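Local coordinates for protein sarcoplasmic calcium-binding proteins II, V, VI, and VII (Branchiostoma lanceolatum, PDB 2SAS) that binds calcium ions in EF-hand loops and, like parvalbumin, seems more abundant in fast-contracting muscle, at residues Gly44-Asp48 with Ala49-Ser53; Phe109-Lys112 with Gly113-Ser117. One frame throughout, in Å; residues are numbered along the deposited sequence.

Contact 1 (Gly44-Asp48 with Ala49-Ser53)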
loop_
_atom_site.group_PDB
_atom_site.type_symbol
_atom_site.label_atom_id
_atom_site.label_comp_id
_atom_site.label_asym_id
_atom_site.label_seq_id
_atom_site.Cartn_x
_atom_site.Cartn_y
_atom_site.Cartn_z
ATOM N N GLY A 44 -24.731 8.901 15.145
ATOM C CA GLY A 44 -25.414 9.153 16.398
ATOM C C GLY A 44 -25.025 8.196 17.506
ATOM O O GLY A 44 -25.565 8.349 18.641
ATOM N N SER A 45 -24.100 7.265 17.227
ATOM C CA SER A 45 -23.719 6.362 18.344
ATOM C C SER A 45 -22.973 7.177 19.399
ATOM O O SER A 45 -22.857 6.719 20.519
ATOM C CB SER A 45 -22.815 5.201 17.989
ATOM O OG SER A 45 -23.261 4.518 16.831
ATOM N N LEU A 46 -22.432 8.288 18.946
ATOM C CA LEU A 46 -21.614 9.169 19.831
ATOM C C LEU A 46 -22.380 10.459 20.013
ATOM O O LEU A 46 -23.078 10.872 19.059
ATOM C CB LEU A 46 -20.260 9.319 19.108
ATOM C CG LEU A 46 -19.005 8.649 19.605
ATOM C CD1 LEU A 46 -19.246 7.268 20.194
ATOM C CD2 LEU A 46 -17.958 8.505 18.489
ATOM N N SER A 47 -22.275 11.111 21.133
ATOM C CA SER A 47 -22.961 12.407 21.310
ATOM C C SER A 47 -22.130 13.551 20.707
ATOM O O SER A 47 -20.924 13.384 20.348
ATOM C CB SER A 47 -23.152 12.663 22.794
ATOM O OG SER A 47 -21.952 12.500 23.472
ATOM N N ASP A 48 -22.745 14.706 20.639
ATOM C CA ASP A 48 -22.103 15.936 20.130
ATOM C C ASP A 48 -20.847 16.142 20.985
ATOM O O ASP A 48 -19.720 16.297 20.524
ATOM C CB ASP A 48 -23.100 17.090 20.103
ATOM C CG ASP A 48 -22.646 18.463 19.713
ATOM O OD1 ASP A 48 -22.170 18.694 18.551
ATOM O OD2 ASP A 48 -22.788 19.444 20.438
ATOM N N ALA A 49 -20.991 16.141 22.279
ATOM C CA ALA A 49 -19.848 16.321 23.186
ATOM C C ALA A 49 -18.695 15.365 22.861
ATOM O O ALA A 49 -17.534 15.800 22.963
ATOM C CB ALA A 49 -20.313 16.236 24.632
ATOM N N ASP A 50 -18.979 14.107 22.529
ATOM C CA ASP A 50 -17.922 13.133 22.235
ATOM C C ASP A 50 -17.121 13.577 21.004
ATOM O O ASP A 50 -15.894 13.415 20.998
ATOM C CB ASP A 50 -18.444 11.706 22.024
ATOM C CG ASP A 50 -19.115 11.121 23.247
ATOM O OD1 ASP A 50 -18.624 11.422 24.327
ATOM O OD2 ASP A 50 -20.142 10.427 23.125
ATOM N N TYR A 51 -17.811 14.095 20.001
ATOM C CA TYR A 51 -17.129 14.567 18.785
ATOM C C TYR A 51 -16.276 15.780 19.094
ATOM O O TYR A 51 -15.175 15.958 18.599
ATOM C CB TYR A 51 -18.142 14.822 17.720
ATOM C CG TYR A 51 -18.692 13.529 17.148
ATOM C CD1 TYR A 51 -17.852 12.659 16.443
ATOM C CD2 TYR A 51 -20.009 13.162 17.346
ATOM C CE1 TYR A 51 -18.315 11.476 15.903
ATOM C CE2 TYR A 51 -20.488 11.972 16.792
ATOM C CZ TYR A 51 -19.674 11.150 16.051
ATOM O OH TYR A 51 -20.185 10.003 15.509
ATOM N N LYS A 52 -16.848 16.597 20.007
ATOM C CA LYS A 52 -16.138 17.806 20.433
ATOM C C LYS A 52 -14.850 17.442 21.130
ATOM O O LYS A 52 -13.782 18.008 20.790
ATOM C CB LYS A 52 -17.052 18.739 21.216
ATOM C CG LYS A 52 -17.966 19.500 20.214
ATOM C CD LYS A 52 -18.819 20.494 21.014
ATOM C CE LYS A 52 -19.879 21.078 20.066
ATOM N NZ LYS A 52 -20.613 22.174 20.749
ATOM N N SER A 53 -14.908 16.474 22.028
ATOM C CA SER A 53 -13.674 16.078 22.739
ATOM C C SER A 53 -12.646 15.571 21.751
ATOM O O SER A 53 -11.477 15.940 21.829
ATOM C CB SER A 53 -13.967 15.018 23.785
ATOM O OG SER A 53 -15.193 15.360 24.401
#
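Leu46 and Tyr51 meet around the start of helix 48-69, where Ser47 is the N-cap, and their pairing is a hydrophobic staple: the residue before the cap packs on the fourth residue after the cap. CB of Leu46 lies 3.5 Å from CE2 of Tyr51, while Leu46 CD2 reaches CE1 and CZ, the two side chains crossing at about a right angle. Tyrosine suits the place: its ring carbons supply apolar surface for Leu46 and for the ring of Tyr38 on helix 28-42, and its OH bonds to Lys43 O. Asp50 supplies one half of a capping box: its OD2 accepts from Ser47 N at 3.0 Å and from Ser47 OG at 2.8 Å, both donors coming from the same face of the carboxylate, the hydroxyl from almost directly above it. With an alanine in place of Asp50, the amide and hydroxyl of Ser47 would probably lose their shared acceptor and the turn into the helix would be less firmly set. Asp48, in the first turn, carries a negative charge that probably interacts favourably with the helix dipole. Its CG stands anti to the backbone N (chi1 176°), which turns the carboxylate to the extended chain of Lys52. There the salt bridge is long, with Asp48 OD2 3.5 Å from Lys52 NZ and slightly closer, at 3.4 Å, to Lys52 CE.

Contact 2 (Phe109-Lys112 with Gly113-Ser117); sequences FLFK and GMDVS. With CA (calcium ion), chain D.
Phe111 O is gripped by two amides where the entering helix of the third EF-hand gives way to its calcium loop. Asp115 N reaches it at 3.0 Å in the carbonyl plane, with an N-H...O angle of 170°, whereas Met114 N comes from above that plane. One residue back along the chain, Gly113 N bonds to Leu110 O at 3.3 Å and only weakly to Phe109 O; bonds to the third residue back thus stand beside those to the fourth, as the last turn tightens towards 3-10 geometry. Asp115 suits the first loop position because its carboxylate serves metal and loop at once: Asp115 OD1 binds the calcium ion at 2.2 Å, and OD2 accepts from Gly120 N. Asp119, Ile121 and Glu126 help complete the site. Behind this polar end the side chains of Phe111 and Met114 are apolar and buried. Phe111 touches Leu158 and Val122; Met114, its flexible chain bent at chi3 (79°), also reaches Val122, as well as Tyr161 and Phe156. The Phe111 ring stands obliquely to the Asp115 carboxylate, their planes 55° apart, with CE2 4.1 Å from OD2. Ser117, whose short side chain fits close to the metal, binds the calcium through OG at 2.4 Å.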
loop_
_atom_site.group_PDB
_atom_site.type_symbol
_atom_site.label_atom_id
_atom_site.label_comp_id
_atom_site.label_asym_id
_atom_site.label_seq_id
_atom_site.Cartn_x
_atom_site.Cartn_y
_atom_site.Cartn_z
ATOM N N PHE A 109 -5.616 6.829 19.069
ATOM C CA PHE A 109 -6.589 7.112 17.963
ATOM C C PHE A 109 -6.538 5.981 16.965
ATOM O O PHE A 109 -7.580 5.421 16.493
ATOM C CB PHE A 109 -6.366 8.540 17.450
ATOM C CG PHE A 109 -7.232 8.930 16.304
ATOM C CD1 PHE A 109 -6.842 8.654 14.988
ATOM C CD2 PHE A 109 -8.484 9.500 16.577
ATOM C CE1 PHE A 109 -7.721 8.979 13.933
ATOM C CE2 PHE A 109 -9.348 9.841 15.536
ATOM C CZ PHE A 109 -8.942 9.573 14.227
ATOM N N LEU A 110 -5.349 5.601 16.550
ATOM C CA LEU A 110 -5.153 4.483 15.625
ATOM C C LEU A 110 -5.621 3.184 16.272
ATOM O O LEU A 110 -6.320 2.398 15.628
ATOM C CB LEU A 110 -3.674 4.369 15.294
ATOM C CG LEU A 110 -3.206 4.888 13.936
ATOM C CD1 LEU A 110 -4.245 5.832 13.367
ATOM C CD2 LEU A 110 -1.847 5.505 14.177
ATOM N N PHE A 111 -5.264 2.966 17.536
ATOM C CA PHE A 111 -5.702 1.709 18.173
ATOM C C PHE A 111 -7.222 1.572 18.230
ATOM O O PHE A 111 -7.704 0.484 17.874
ATOM C CB PHE A 111 -5.122 1.471 19.529
ATOM C CG PHE A 111 -5.547 0.172 20.177
ATOM C CD1 PHE A 111 -4.943 -1.017 19.766
ATOM C CD2 PHE A 111 -6.461 0.184 21.239
ATOM C CE1 PHE A 111 -5.282 -2.216 20.382
ATOM C CE2 PHE A 111 -6.770 -1.011 21.883
ATOM C CZ PHE A 111 -6.207 -2.221 21.441
ATOM N N LYS A 112 -7.930 2.582 18.682
ATOM C CA LYS A 112 -9.396 2.570 18.826
ATOM C C LYS A 112 -10.116 2.474 17.504
ATOM O O LYS A 112 -11.308 2.115 17.479
ATOM C CB LYS A 112 -9.908 3.826 19.519
ATOM C CG LYS A 112 -9.765 3.844 21.033
ATOM C CD LYS A 112 -9.594 5.274 21.550
ATOM C CE LYS A 112 -9.054 5.268 22.959
ATOM N NZ LYS A 112 -9.207 6.571 23.645
ATOM N N GLY A 113 -9.453 2.777 16.408
ATOM C CA GLY A 113 -10.119 2.666 15.097
ATOM C C GLY A 113 -9.974 1.248 14.593
ATOM O O GLY A 113 -10.630 0.845 13.622
ATOM N N MET A 114 -9.080 0.516 15.255
ATOM C CA MET A 114 -8.819 -0.898 14.829
ATOM C C MET A 114 -9.771 -1.769 15.663
ATOM O O MET A 114 -10.495 -2.612 15.121
ATOM C CB MET A 114 -7.373 -1.244 14.982
ATOM C CG MET A 114 -6.492 -0.737 13.908
ATOM S SD MET A 114 -4.765 -0.831 14.485
ATOM C CE MET A 114 -4.474 -2.588 14.214
ATOM N N ASP A 115 -9.782 -1.481 16.942
ATOM C CA ASP A 115 -10.650 -2.194 17.874
ATOM C C ASP A 115 -12.097 -1.798 17.613
ATOM O O ASP A 115 -12.736 -1.188 18.479
ATOM C CB ASP A 115 -10.150 -1.921 19.294
ATOM C CG ASP A 115 -10.967 -2.423 20.444
ATOM O OD1 ASP A 115 -11.780 -3.358 20.341
ATOM O OD2 ASP A 115 -10.745 -1.873 21.557
ATOM N N VAL A 116 -12.674 -2.146 16.467
ATOM C CA VAL A 116 -14.072 -1.825 16.175
ATOM C C VAL A 116 -15.065 -2.229 17.277
ATOM O O VAL A 116 -16.166 -1.596 17.410
ATOM C CB VAL A 116 -14.414 -2.446 14.807
ATOM C CG1 VAL A 116 -15.929 -2.591 14.608
ATOM C CG2 VAL A 116 -13.779 -1.673 13.657
ATOM N N SER A 117 -14.738 -3.240 18.095
ATOM C CA SER A 117 -15.671 -3.696 19.124
ATOM C C SER A 117 -15.580 -3.052 20.483
ATOM O O SER A 117 -16.498 -3.377 21.307
ATOM C CB SER A 117 -15.563 -5.201 19.346
ATOM O OG SER A 117 -14.373 -5.475 20.062
HETATM CA CA CA D . -11.958 -5.480 19.717
#

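How the contacts relate
Contact 1 comes first along the chain and contact 2 well after it, with centres about 16 Å apart and nearest atoms about 9 Å apart, so the two do not touch. They share no helix, but both concern helices that lead into calcium loops. Contact 1 lies at the surface, where helix 48-69 begins after the turn from helix 28-42; the far end of that helix runs on to Asp70 of the second calcium site. Contact 2 is partly buried at the opposite end of such an element, where helix 103-114 stops and the third site opens. One thus starts an entering helix, away from the metal, and the other ends such a helix, at the residue that begins the calcium loop.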